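Local coordinates for protein prophage lambdalm01, antigen B (Listeria monocytogenes, PDB 4ACV) that probably acts as a tail terminator, closing the end of a phage-type tail tube, and is found as an assembly of six chains, at residues Val9-Arg14 with Val25-Arg30; Thr37-Met42 with His63-Glu68; Tyr58-His63 with Thr115-Ser120. All coordinates share one frame; numbering follows the deposited sequence.

Contact 1: Val9-Arg14 with Val25-Arg30; sequences VLEAVR and VSIVMR
The helical segment Val9-Arg14 meets the mostly irregular segment Val25-Arg30 at two points, with Leu10 CA 6.1 Å from Ile27 CA and Arg14 CA 6.0 Å from Val25 CA. Ile27 is the main apolar contact. Its CG1 takes the crowded position between backbone N and carbonyl carbon (chi1 66°), and its branches are shared among three helix residues. The CB of Leu10 lies 4.0 Å from the CB of Ile27, and the Leu10 tip reaches on, with CD1 3.7 Å from Ile27 O. Ile27 CG2 turns to the stem of Arg14, 3.7 Å from its CB. Ile27 CD1 comes 3.8 Å from OE2 of Glu11, whose side chain crosses it at about a right angle. Leu10 and Arg14 lie one turn apart on helix 6-19, with Glu11 next to Leu10, against the connection that leads from the helix to the sheet. Ser26 OG accepts a bond from Val28 N, an ST turn that bends this connection beside Ile27. The polar link is Arg14 NE to Val25 O, 2.7 Å long but bent (139° at the hydrogen). The oxygen lies at the guanidinium edge, 26° out of its plane. Asp24 adds a weak, long ion pair to Arg14 NH2. Further on, Met29 and Arg30 pair in parallel with a strand of a neighbouring chain, so the sheet continues across the subunit interface.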
loop_
_atom_site.group_PDB
_atom_site.type_symbol
_atom_site.label_atom_id
_atom_site.label_comp_id
_atom_site.label_asym_id
_atom_site.label_seq_id
_atom_site.Cartn_x
_atom_site.Cartn_y
_atom_site.Cartn_z
ATOM N N VAL B 9 -25.221 6.843 11.320
ATOM C CA VAL B 9 -25.372 5.662 10.471
ATOM C C VAL B 9 -25.184 4.365 11.275
ATOM O O VAL B 9 -25.966 3.427 11.135
ATOM C CB VAL B 9 -24.434 5.707 9.237
ATOM C CG1 VAL B 9 -24.551 4.420 8.435
ATOM C CG2 VAL B 9 -24.763 6.915 8.360
ATOM N N LEU B 10 -24.155 4.328 12.119
ATOM C CA LEU B 10 -23.996 3.261 13.104
ATOM C C LEU B 10 -25.293 3.002 13.873
ATOM O O LEU B 10 -25.792 1.870 13.914
ATOM C CB LEU B 10 -22.872 3.580 14.091
ATOM C CG LEU B 10 -21.441 3.399 13.572
ATOM C CD1 LEU B 10 -20.420 3.700 14.666
ATOM C CD2 LEU B 10 -21.217 2.006 13.003
ATOM N N GLU B 11 -25.835 4.053 14.480
ATOM C CA GLU B 11 -27.065 3.928 15.243
ATOM C C GLU B 11 -28.240 3.419 14.416
ATOM O O GLU B 11 -29.021 2.591 14.887
ATOM C CB GLU B 11 -27.426 5.248 15.929
ATOM C CG GLU B 11 -26.886 5.347 17.346
ATOM C CD GLU B 11 -27.256 4.140 18.205
ATOM O OE1 GLU B 11 -28.243 3.434 17.882
ATOM O OE2 GLU B 11 -26.552 3.892 19.207
ATOM N N ALA B 12 -28.374 3.921 13.192
ATOM C CA ALA B 12 -29.478 3.507 12.333
ATOM C C ALA B 12 -29.442 1.989 12.145
ATOM O O ALA B 12 -30.458 1.327 12.255
ATOM C CB ALA B 12 -29.432 4.237 10.970
ATOM N N VAL B 13 -28.252 1.453 11.888
ATOM C CA VAL B 13 -28.069 0.025 11.655
ATOM C C VAL B 13 -28.271 -0.803 12.927
ATOM O O VAL B 13 -28.963 -1.817 12.906
ATOM C CB VAL B 13 -26.672 -0.268 11.046
ATOM C CG1 VAL B 13 -26.493 -1.770 10.764
ATOM C CG2 VAL B 13 -26.475 0.545 9.787
ATOM N N ARG B 14 -27.671 -0.368 14.029
ATOM C CA ARG B 14 -27.822 -1.061 15.302
ATOM C C ARG B 14 -29.302 -1.134 15.700
ATOM O O ARG B 14 -29.801 -2.173 16.125
ATOM C CB ARG B 14 -27.085 -0.486 16.373
ATOM C CG ARG B 14 -27.427 -0.480 18.153
ATOM C CD ARG B 14 -26.507 0.107 19.197
ATOM N NE ARG B 14 -26.241 -0.868 20.241
ATOM C CZ ARG B 14 -26.915 -0.937 21.384
ATOM N NH1 ARG B 14 -27.880 -0.062 21.640
ATOM N NH2 ARG B 14 -26.613 -1.876 22.273
ATOM N N VAL B 25 -26.406 -5.779 19.201
ATOM C CA VAL B 25 -25.196 -5.475 18.466
ATOM C C VAL B 25 -24.559 -4.196 19.006
ATOM O O VAL B 25 -25.237 -3.207 19.249
ATOM C CB VAL B 25 -25.510 -5.304 16.968
ATOM C CG1 VAL B 25 -24.264 -4.909 16.187
ATOM C CG2 VAL B 25 -26.107 -6.579 16.404
ATOM N N SER B 26 -23.250 -4.230 19.201
ATOM C CA SER B 26 -22.513 -3.059 19.650
ATOM C C SER B 26 -22.017 -2.241 18.454
ATOM O O SER B 26 -21.680 -2.807 17.418
ATOM C CB SER B 26 -21.327 -3.502 20.505
ATOM O OG SER B 26 -20.647 -2.394 21.059
ATOM N N ILE B 27 -21.975 -0.915 18.594
ATOM C CA ILE B 27 -21.428 -0.049 17.545
ATOM C C ILE B 27 -20.000 0.372 17.876
ATOM O O ILE B 27 -19.387 1.177 17.174
ATOM C CB ILE B 27 -22.289 1.206 17.292
ATOM C CG1 ILE B 27 -22.288 2.133 18.508
ATOM C CG2 ILE B 27 -23.708 0.821 16.905
ATOM C CD1 ILE B 27 -22.904 3.495 18.209
ATOM N N VAL B 28 -19.474 -0.180 18.957
ATOM C CA VAL B 28 -18.093 0.061 19.323
ATOM C C VAL B 28 -17.227 -1.143 18.968
ATOM O O VAL B 28 -17.438 -2.251 19.461
ATOM C CB VAL B 28 -17.960 0.372 20.824
ATOM C CG1 VAL B 28 -16.498 0.455 21.224
ATOM C CG2 VAL B 28 -18.716 1.656 21.168
ATOM N N MET B 29 -16.258 -0.916 18.096
ATOM C CA MET B 29 -15.309 -1.949 17.726
ATOM C C MET B 29 -14.384 -2.234 18.910
ATOM O O MET B 29 -13.901 -1.308 19.556
ATOM C CB MET B 29 -14.502 -1.500 16.497
ATOM C CG MET B 29 -13.628 -2.597 15.905
ATOM S SD MET B 29 -14.548 -4.154 15.700
ATOM C CE MET B 29 -13.188 -5.271 15.355
ATOM N N ARG B 30 -14.159 -3.508 19.209
ATOM C CA ARG B 30 -13.241 -3.906 20.282
ATOM C C ARG B 30 -12.112 -4.713 19.672
ATOM O O ARG B 30 -12.352 -5.596 18.848
ATOM C CB ARG B 30 -13.950 -4.745 21.349
ATOM C CG ARG B 30 -14.907 -3.976 22.253
#

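Contact 2: Thr37-Met42 with His63-Glu68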
loop_
_atom_site.group_PDB
_atom_site.type_symbol
_atom_site.label_atom_id
_atom_site.label_comp_id
_atom_site.label_asym_id
_atom_site.label_seq_id
_atom_site.Cartn_x
_atom_site.Cartn_y
_atom_site.Cartn_z
ATOM N N THR B 37 -19.907 -12.328 20.396
ATOM C CA THR B 37 -20.403 -10.964 20.347
ATOM C C THR B 37 -20.578 -10.527 18.901
ATOM O O THR B 37 -19.964 -11.087 17.980
ATOM C CB THR B 37 -19.456 -9.973 21.073
ATOM O OG1 THR B 37 -19.980 -8.643 20.977
ATOM C CG2 THR B 37 -18.053 -9.996 20.467
ATOM N N THR B 38 -21.428 -9.528 18.704
ATOM C CA THR B 38 -21.611 -8.939 17.389
ATOM C C THR B 38 -21.381 -7.445 17.449
ATOM O O THR B 38 -22.014 -6.738 18.241
ATOM C CB THR B 38 -23.003 -9.209 16.848
ATOM O OG1 THR B 38 -23.260 -10.620 16.919
ATOM C CG2 THR B 38 -23.098 -8.720 15.395
ATOM N N MET B 39 -20.477 -6.979 16.592
ATOM C CA MET B 39 -20.002 -5.606 16.599
ATOM C C MET B 39 -20.034 -5.044 15.203
ATOM O O MET B 39 -19.787 -5.756 14.236
ATOM C CB MET B 39 -18.550 -5.547 17.101
ATOM C CG MET B 39 -18.378 -5.793 18.580
ATOM S SD MET B 39 -16.639 -5.955 19.034
ATOM C CE MET B 39 -16.041 -6.953 17.668
ATOM N N ILE B 40 -20.312 -3.751 15.102
ATOM C CA ILE B 40 -20.168 -3.032 13.838
ATOM C C ILE B 40 -18.902 -2.203 13.885
ATOM O O ILE B 40 -18.706 -1.406 14.797
ATOM C CB ILE B 40 -21.360 -2.097 13.554
ATOM C CG1 ILE B 40 -22.673 -2.795 13.912
ATOM C CG2 ILE B 40 -21.349 -1.663 12.096
ATOM C CD1 ILE B 40 -23.904 -1.925 13.778
ATOM N N GLU B 41 -18.033 -2.405 12.906
ATOM C CA GLU B 41 -16.827 -1.602 12.804
ATOM C C GLU B 41 -16.954 -0.600 11.658
ATOM O O GLU B 41 -16.983 -0.983 10.490
ATOM C CB GLU B 41 -15.613 -2.487 12.576
ATOM C CG GLU B 41 -14.313 -1.718 12.555
ATOM C CD GLU B 41 -13.201 -2.475 11.854
ATOM O OE1 GLU B 41 -13.482 -3.503 11.205
ATOM O OE2 GLU B 41 -12.045 -2.037 11.947
ATOM N N MET B 42 -17.031 0.681 11.996
ATOM C CA MET B 42 -17.037 1.727 10.986
ATOM C C MET B 42 -15.640 1.836 10.395
ATOM O O MET B 42 -14.648 1.687 11.095
ATOM C CB MET B 42 -17.485 3.062 11.595
ATOM C CG MET B 42 -17.658 4.216 10.606
ATOM S SD MET B 42 -19.026 4.085 9.392
ATOM C CE MET B 42 -20.308 3.382 10.378
ATOM N N HIS B 63 -18.750 -7.629 12.558
ATOM C CA HIS B 63 -17.937 -8.674 13.166
ATOM C C HIS B 63 -18.796 -9.594 14.013
ATOM O O HIS B 63 -19.322 -9.181 15.036
ATOM C CB HIS B 63 -16.836 -8.067 14.033
ATOM C CG HIS B 63 -15.821 -7.295 13.256
ATOM N ND1 HIS B 63 -14.695 -7.878 12.719
ATOM C CD2 HIS B 63 -15.766 -5.984 12.912
ATOM C CE1 HIS B 63 -13.985 -6.959 12.090
ATOM N NE2 HIS B 63 -14.615 -5.804 12.195
ATOM N N HIS B 64 -18.931 -10.840 13.575
ATOM C CA HIS B 64 -19.749 -11.835 14.266
ATOM C C HIS B 64 -18.868 -12.953 14.844
ATOM O O HIS B 64 -18.400 -13.826 14.109
ATOM C CB HIS B 64 -20.792 -12.406 13.292
ATOM C CG HIS B 64 -21.880 -13.201 13.946
ATOM N ND1 HIS B 64 -22.613 -12.727 15.016
ATOM C CD2 HIS B 64 -22.387 -14.425 13.660
ATOM C CE1 HIS B 64 -23.511 -13.631 15.368
ATOM N NE2 HIS B 64 -23.398 -14.669 14.559
ATOM N N TYR B 65 -18.633 -12.906 16.157
ATOM C CA TYR B 65 -17.863 -13.943 16.855
ATOM C C TYR B 65 -18.780 -14.942 17.537
ATOM O O TYR B 65 -19.664 -14.562 18.295
ATOM C CB TYR B 65 -16.962 -13.339 17.930
ATOM C CG TYR B 65 -15.879 -12.429 17.432
ATOM C CD1 TYR B 65 -16.148 -11.099 17.136
ATOM C CD2 TYR B 65 -14.575 -12.889 17.281
ATOM C CE1 TYR B 65 -15.144 -10.247 16.690
ATOM C CE2 TYR B 65 -13.568 -12.050 16.840
ATOM C CZ TYR B 65 -13.858 -10.726 16.545
ATOM O OH TYR B 65 -12.864 -9.875 16.106
ATOM N N THR B 66 -18.543 -16.222 17.295
ATOM C CA THR B 66 -19.358 -17.273 17.877
ATOM C C THR B 66 -18.466 -18.431 18.293
ATOM O O THR B 66 -17.341 -18.560 17.812
ATOM C CB THR B 66 -20.373 -17.789 16.861
ATOM O OG1 THR B 66 -19.708 -17.994 15.612
ATOM C CG2 THR B 66 -21.482 -16.780 16.667
ATOM N N ASN B 67 -18.973 -19.265 19.190
ATOM C CA ASN B 67 -18.254 -20.459 19.630
ATOM C C ASN B 67 -17.954 -21.441 18.495
ATOM O O ASN B 67 -17.033 -22.255 18.587
ATOM C CB ASN B 67 -19.057 -21.169 20.712
ATOM C CG ASN B 67 -19.023 -20.438 22.020
ATOM O OD1 ASN B 67 -19.957 -20.521 22.816
ATOM N ND2 ASN B 67 -17.940 -19.704 22.254
ATOM N N GLU B 68 -18.755 -21.370 17.437
ATOM C CA GLU B 68 -18.579 -22.233 16.276
ATOM C C GLU B 68 -19.304 -21.652 15.061
ATOM O O GLU B 68 -19.971 -20.630 15.168
ATOM C CB GLU B 68 -19.095 -23.633 16.582
ATOM C CG GLU B 68 -20.583 -23.705 16.739
ATOM C CD GLU B 68 -21.022 -25.061 17.230
ATOM O OE1 GLU B 68 -20.228 -25.718 17.936
ATOM O OE2 GLU B 68 -22.157 -25.473 16.909
#
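Thr37, Met39, His63 and Tyr65 send their side chains to one face of an antiparallel strand pair, and Thr38 and His64 meet on the other. The His63 ring is the centre of the first face, and Glu41 reaches over to it. NE2 of His63 donates to Glu41 OE1 over 2.7 Å in a nearly straight bond (170°). The oxygen lies in the ring plane, but the N-H comes from above the carboxylate plane. The planes of the two flat groups are 49° apart. Glu41 reaches the ring because its chain is extended, with CG anti to the backbone N. Its CB also sits at the ring edge, 3.5 Å from His63 CD2. ND1 of His63 bonds to His112, so both ring nitrogens are held and the ring rotation is fixed. This probably leaves the imidazole polarised by the carboxylate. Met39 bends at its end (chi3 -41°), which puts CE 3.6 Å from Tyr65 CE1 and 3.9 Å from His63 CB. Thr37 lies alongside Tyr65, with CG2 4.0 Å from CD1. On the other face, Thr38 OG1 meets the His64 ring at its edge, 2.9 Å from ND1, and NE2 of His64 bonds to Asp70. The backbone pairs Thr37-Tyr65 and Met39-His63 are hydrogen-bonded, and Thr38-His64 between them is non-hydrogen-bonded. This is the open end of the hairpin formed by strands 37-48 and 55-66. Met29 of strand 29-30 covers Met39, Glu41 and His63. Ile40 packs on Leu10 and Val13 of helix 6-19, while strand 110-122 flanks the far edge of strand 55-66 and brings His112 to stack on Tyr65.

Contact 3: Tyr58-His63 with Thr115-Ser120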
loop_
_atom_site.group_PDB
_atom_site.type_symbol
_atom_site.label_atom_id
_atom_site.label_comp_id
_atom_site.label_asym_id
_atom_site.label_seq_id
_atom_site.Cartn_x
_atom_site.Cartn_y
_atom_site.Cartn_z
ATOM N N TYR B 58 -20.678 5.230 2.779
ATOM C CA TYR B 58 -20.127 4.841 4.067
ATOM C C TYR B 58 -19.768 3.361 4.036
ATOM O O TYR B 58 -20.538 2.518 3.549
ATOM C CB TYR B 58 -21.139 5.069 5.195
ATOM C CG TYR B 58 -21.695 6.476 5.343
ATOM C CD1 TYR B 58 -22.517 7.037 4.369
ATOM C CD2 TYR B 58 -21.449 7.221 6.489
ATOM C CE1 TYR B 58 -23.050 8.318 4.521
ATOM C CE2 TYR B 58 -21.987 8.491 6.654
ATOM C CZ TYR B 58 -22.784 9.032 5.668
ATOM O OH TYR B 58 -23.302 10.296 5.842
ATOM N N ARG B 59 -18.602 3.042 4.581
ATOM C CA ARG B 59 -18.169 1.659 4.687
ATOM C C ARG B 59 -18.031 1.219 6.142
ATOM O O ARG B 59 -17.493 1.932 6.987
ATOM C CB ARG B 59 -16.874 1.434 3.918
ATOM C CG ARG B 59 -17.040 1.637 2.423
ATOM C CD ARG B 59 -15.740 1.481 1.620
ATOM N NE ARG B 59 -15.858 2.273 0.398
ATOM C CZ ARG B 59 -15.316 3.477 0.216
ATOM N NH1 ARG B 59 -14.556 4.027 1.159
ATOM N NH2 ARG B 59 -15.514 4.125 -0.926
ATOM N N PHE B 60 -18.539 0.035 6.432
ATOM C CA PHE B 60 -18.419 -0.514 7.769
ATOM C C PHE B 60 -18.435 -2.026 7.641
ATOM O O PHE B 60 -18.773 -2.572 6.584
ATOM C CB PHE B 60 -19.561 -0.009 8.660
ATOM C CG PHE B 60 -20.921 -0.366 8.146
ATOM C CD1 PHE B 60 -21.466 -1.623 8.404
ATOM C CD2 PHE B 60 -21.653 0.540 7.391
ATOM C CE1 PHE B 60 -22.721 -1.972 7.927
ATOM C CE2 PHE B 60 -22.913 0.201 6.909
ATOM C CZ PHE B 60 -23.450 -1.060 7.183
ATOM N N ALA B 61 -18.061 -2.704 8.714
ATOM C CA ALA B 61 -18.019 -4.159 8.706
ATOM C C ALA B 61 -18.769 -4.713 9.904
ATOM O O ALA B 61 -18.751 -4.125 10.990
ATOM C CB ALA B 61 -16.565 -4.653 8.715
ATOM N N ILE B 62 -19.436 -5.839 9.709
ATOM C CA ILE B 62 -20.044 -6.537 10.829
ATOM C C ILE B 62 -19.132 -7.663 11.280
ATOM O O ILE B 62 -18.776 -8.528 10.482
ATOM C CB ILE B 62 -21.410 -7.119 10.469
ATOM C CG1 ILE B 62 -22.346 -6.005 10.005
ATOM C CG2 ILE B 62 -21.993 -7.860 11.667
ATOM C CD1 ILE B 62 -22.611 -4.956 11.070
ATOM N N HIS B 63 -18.750 -7.629 12.558
ATOM C CA HIS B 63 -17.937 -8.674 13.166
ATOM C C HIS B 63 -18.796 -9.594 14.013
ATOM O O HIS B 63 -19.322 -9.181 15.036
ATOM C CB HIS B 63 -16.836 -8.067 14.033
ATOM C CG HIS B 63 -15.821 -7.295 13.256
ATOM N ND1 HIS B 63 -14.695 -7.878 12.719
ATOM C CD2 HIS B 63 -15.766 -5.984 12.912
ATOM C CE1 HIS B 63 -13.985 -6.959 12.090
ATOM N NE2 HIS B 63 -14.615 -5.804 12.195
ATOM N N THR B 115 -18.051 -9.284 7.724
ATOM C CA THR B 115 -18.778 -8.947 6.509
ATOM C C THR B 115 -18.719 -7.445 6.266
ATOM O O THR B 115 -19.126 -6.657 7.114
ATOM C CB THR B 115 -20.251 -9.366 6.626
ATOM O OG1 THR B 115 -20.333 -10.778 6.863
ATOM C CG2 THR B 115 -21.019 -8.985 5.357
ATOM N N SER B 116 -18.225 -7.049 5.101
ATOM C CA SER B 116 -18.026 -5.637 4.806
ATOM C C SER B 116 -19.056 -5.073 3.850
ATOM O O SER B 116 -19.346 -5.645 2.795
ATOM C CB SER B 116 -16.607 -5.371 4.297
ATOM O OG SER B 116 -15.665 -5.624 5.330
ATOM N N PHE B 117 -19.600 -3.929 4.249
ATOM C CA PHE B 117 -20.634 -3.234 3.494
ATOM C C PHE B 117 -20.223 -1.843 3.056
ATOM O O PHE B 117 -19.383 -1.177 3.678
ATOM C CB PHE B 117 -21.900 -3.097 4.343
ATOM C CG PHE B 117 -22.598 -4.399 4.610
ATOM C CD1 PHE B 117 -23.477 -4.934 3.670
ATOM C CD2 PHE B 117 -22.387 -5.084 5.797
ATOM C CE1 PHE B 117 -24.134 -6.136 3.913
ATOM C CE2 PHE B 117 -23.040 -6.285 6.050
ATOM C CZ PHE B 117 -23.915 -6.811 5.106
ATOM N N GLU B 118 -20.844 -1.410 1.973
ATOM C CA GLU B 118 -20.787 -0.024 1.558
ATOM C C GLU B 118 -22.212 0.424 1.341
ATOM O O GLU B 118 -22.947 -0.196 0.584
ATOM C CB GLU B 118 -20.022 0.126 0.251
ATOM C CG GLU B 118 -20.083 1.531 -0.304
ATOM C CD GLU B 118 -19.308 1.675 -1.588
ATOM O OE1 GLU B 118 -19.895 1.448 -2.669
ATOM O OE2 GLU B 118 -18.109 2.004 -1.512
ATOM N N VAL B 119 -22.608 1.494 2.012
ATOM C CA VAL B 119 -23.926 2.054 1.780
ATOM C C VAL B 119 -23.836 3.433 1.159
ATOM O O VAL B 119 -22.980 4.230 1.523
ATOM C CB VAL B 119 -24.771 2.136 3.067
ATOM C CG1 VAL B 119 -24.999 0.745 3.632
ATOM C CG2 VAL B 119 -24.111 3.048 4.078
ATOM N N SER B 120 -24.733 3.689 0.208
ATOM C CA SER B 120 -24.883 4.996 -0.411
ATOM C C SER B 120 -26.093 5.702 0.171
ATOM O O SER B 120 -27.204 5.158 0.204
ATOM C CB SER B 120 -25.050 4.878 -1.926
ATOM O OG SER B 120 -23.832 4.504 -2.541
HETATM O O HOH W 1 -20.218 -10.880 9.871
#
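Tyr58-His63 and Thr115-Ser120 run antiparallel as neighbouring strands of the sheet, with axes 4.6 Å apart. Six backbone bonds join the hydrogen-bonded pairs Tyr58-Val119, Phe60-Phe117 and Ile62-Thr115. A water spans the end of the pairing, donating to Ile62 O and bonding Thr115 OG1.

Apolar contacts fill the face that carries Phe60 and Phe117. CG of Phe60 stands between its backbone N and carbonyl carbon (chi1 59°), and the ring is carried toward strand 110-122. CB of Phe117 then lies over one face of it, a CH-pi contact 4.1 Å from the ring centroid. The two rings meet obliquely, with planes 32° apart. Phe60 CE2 touches Val119 CG1 obliquely, at 3.9 Å. Ile62 CG1 rests at the edge of the Phe117 ring, 4.0 Å from CE2.

Charge lies on the opposite face. Arg59 and Glu118 run alongside each other, and NE of Arg59 donates 3.0 Å to the anti lone pair of Glu118 OE2. The bridge belongs to a wider network, because Asp44 holds Arg59 NH1, and Arg97 and Lys57 hold Glu118 OE1.

Helix 71-82 packs through Ile81 on Ile62 and Phe117. Strand 37-48 flanks strand 55-66, and strand 92-99 flanks strand 110-122, leaving this pair inside the sheet.

Overall arrangement
From the N terminus, contact 1 comes first. It closes the short excursion in which helix 6-19 ends and the chain turns back so that Val25-Ile27 lie against the helix. Contact 2 opens only afterwards and closes the hairpin of strands 37-48 and 55-66. Contact 3 starts within that hairpin and closes a much longer loop holding helix 71-82 and strands 92-99 and 101-107. Contacts 2 and 3 therefore cross, and they share His63. Ser26 joins contact 1 to contact 2 by backbone bonds to Thr38 and Ile40. Between contacts 2 and 3, Glu41 N bonds to Ala61 O. Together they tie the N-terminal helix and its connection to three neighbouring strands of the sheet.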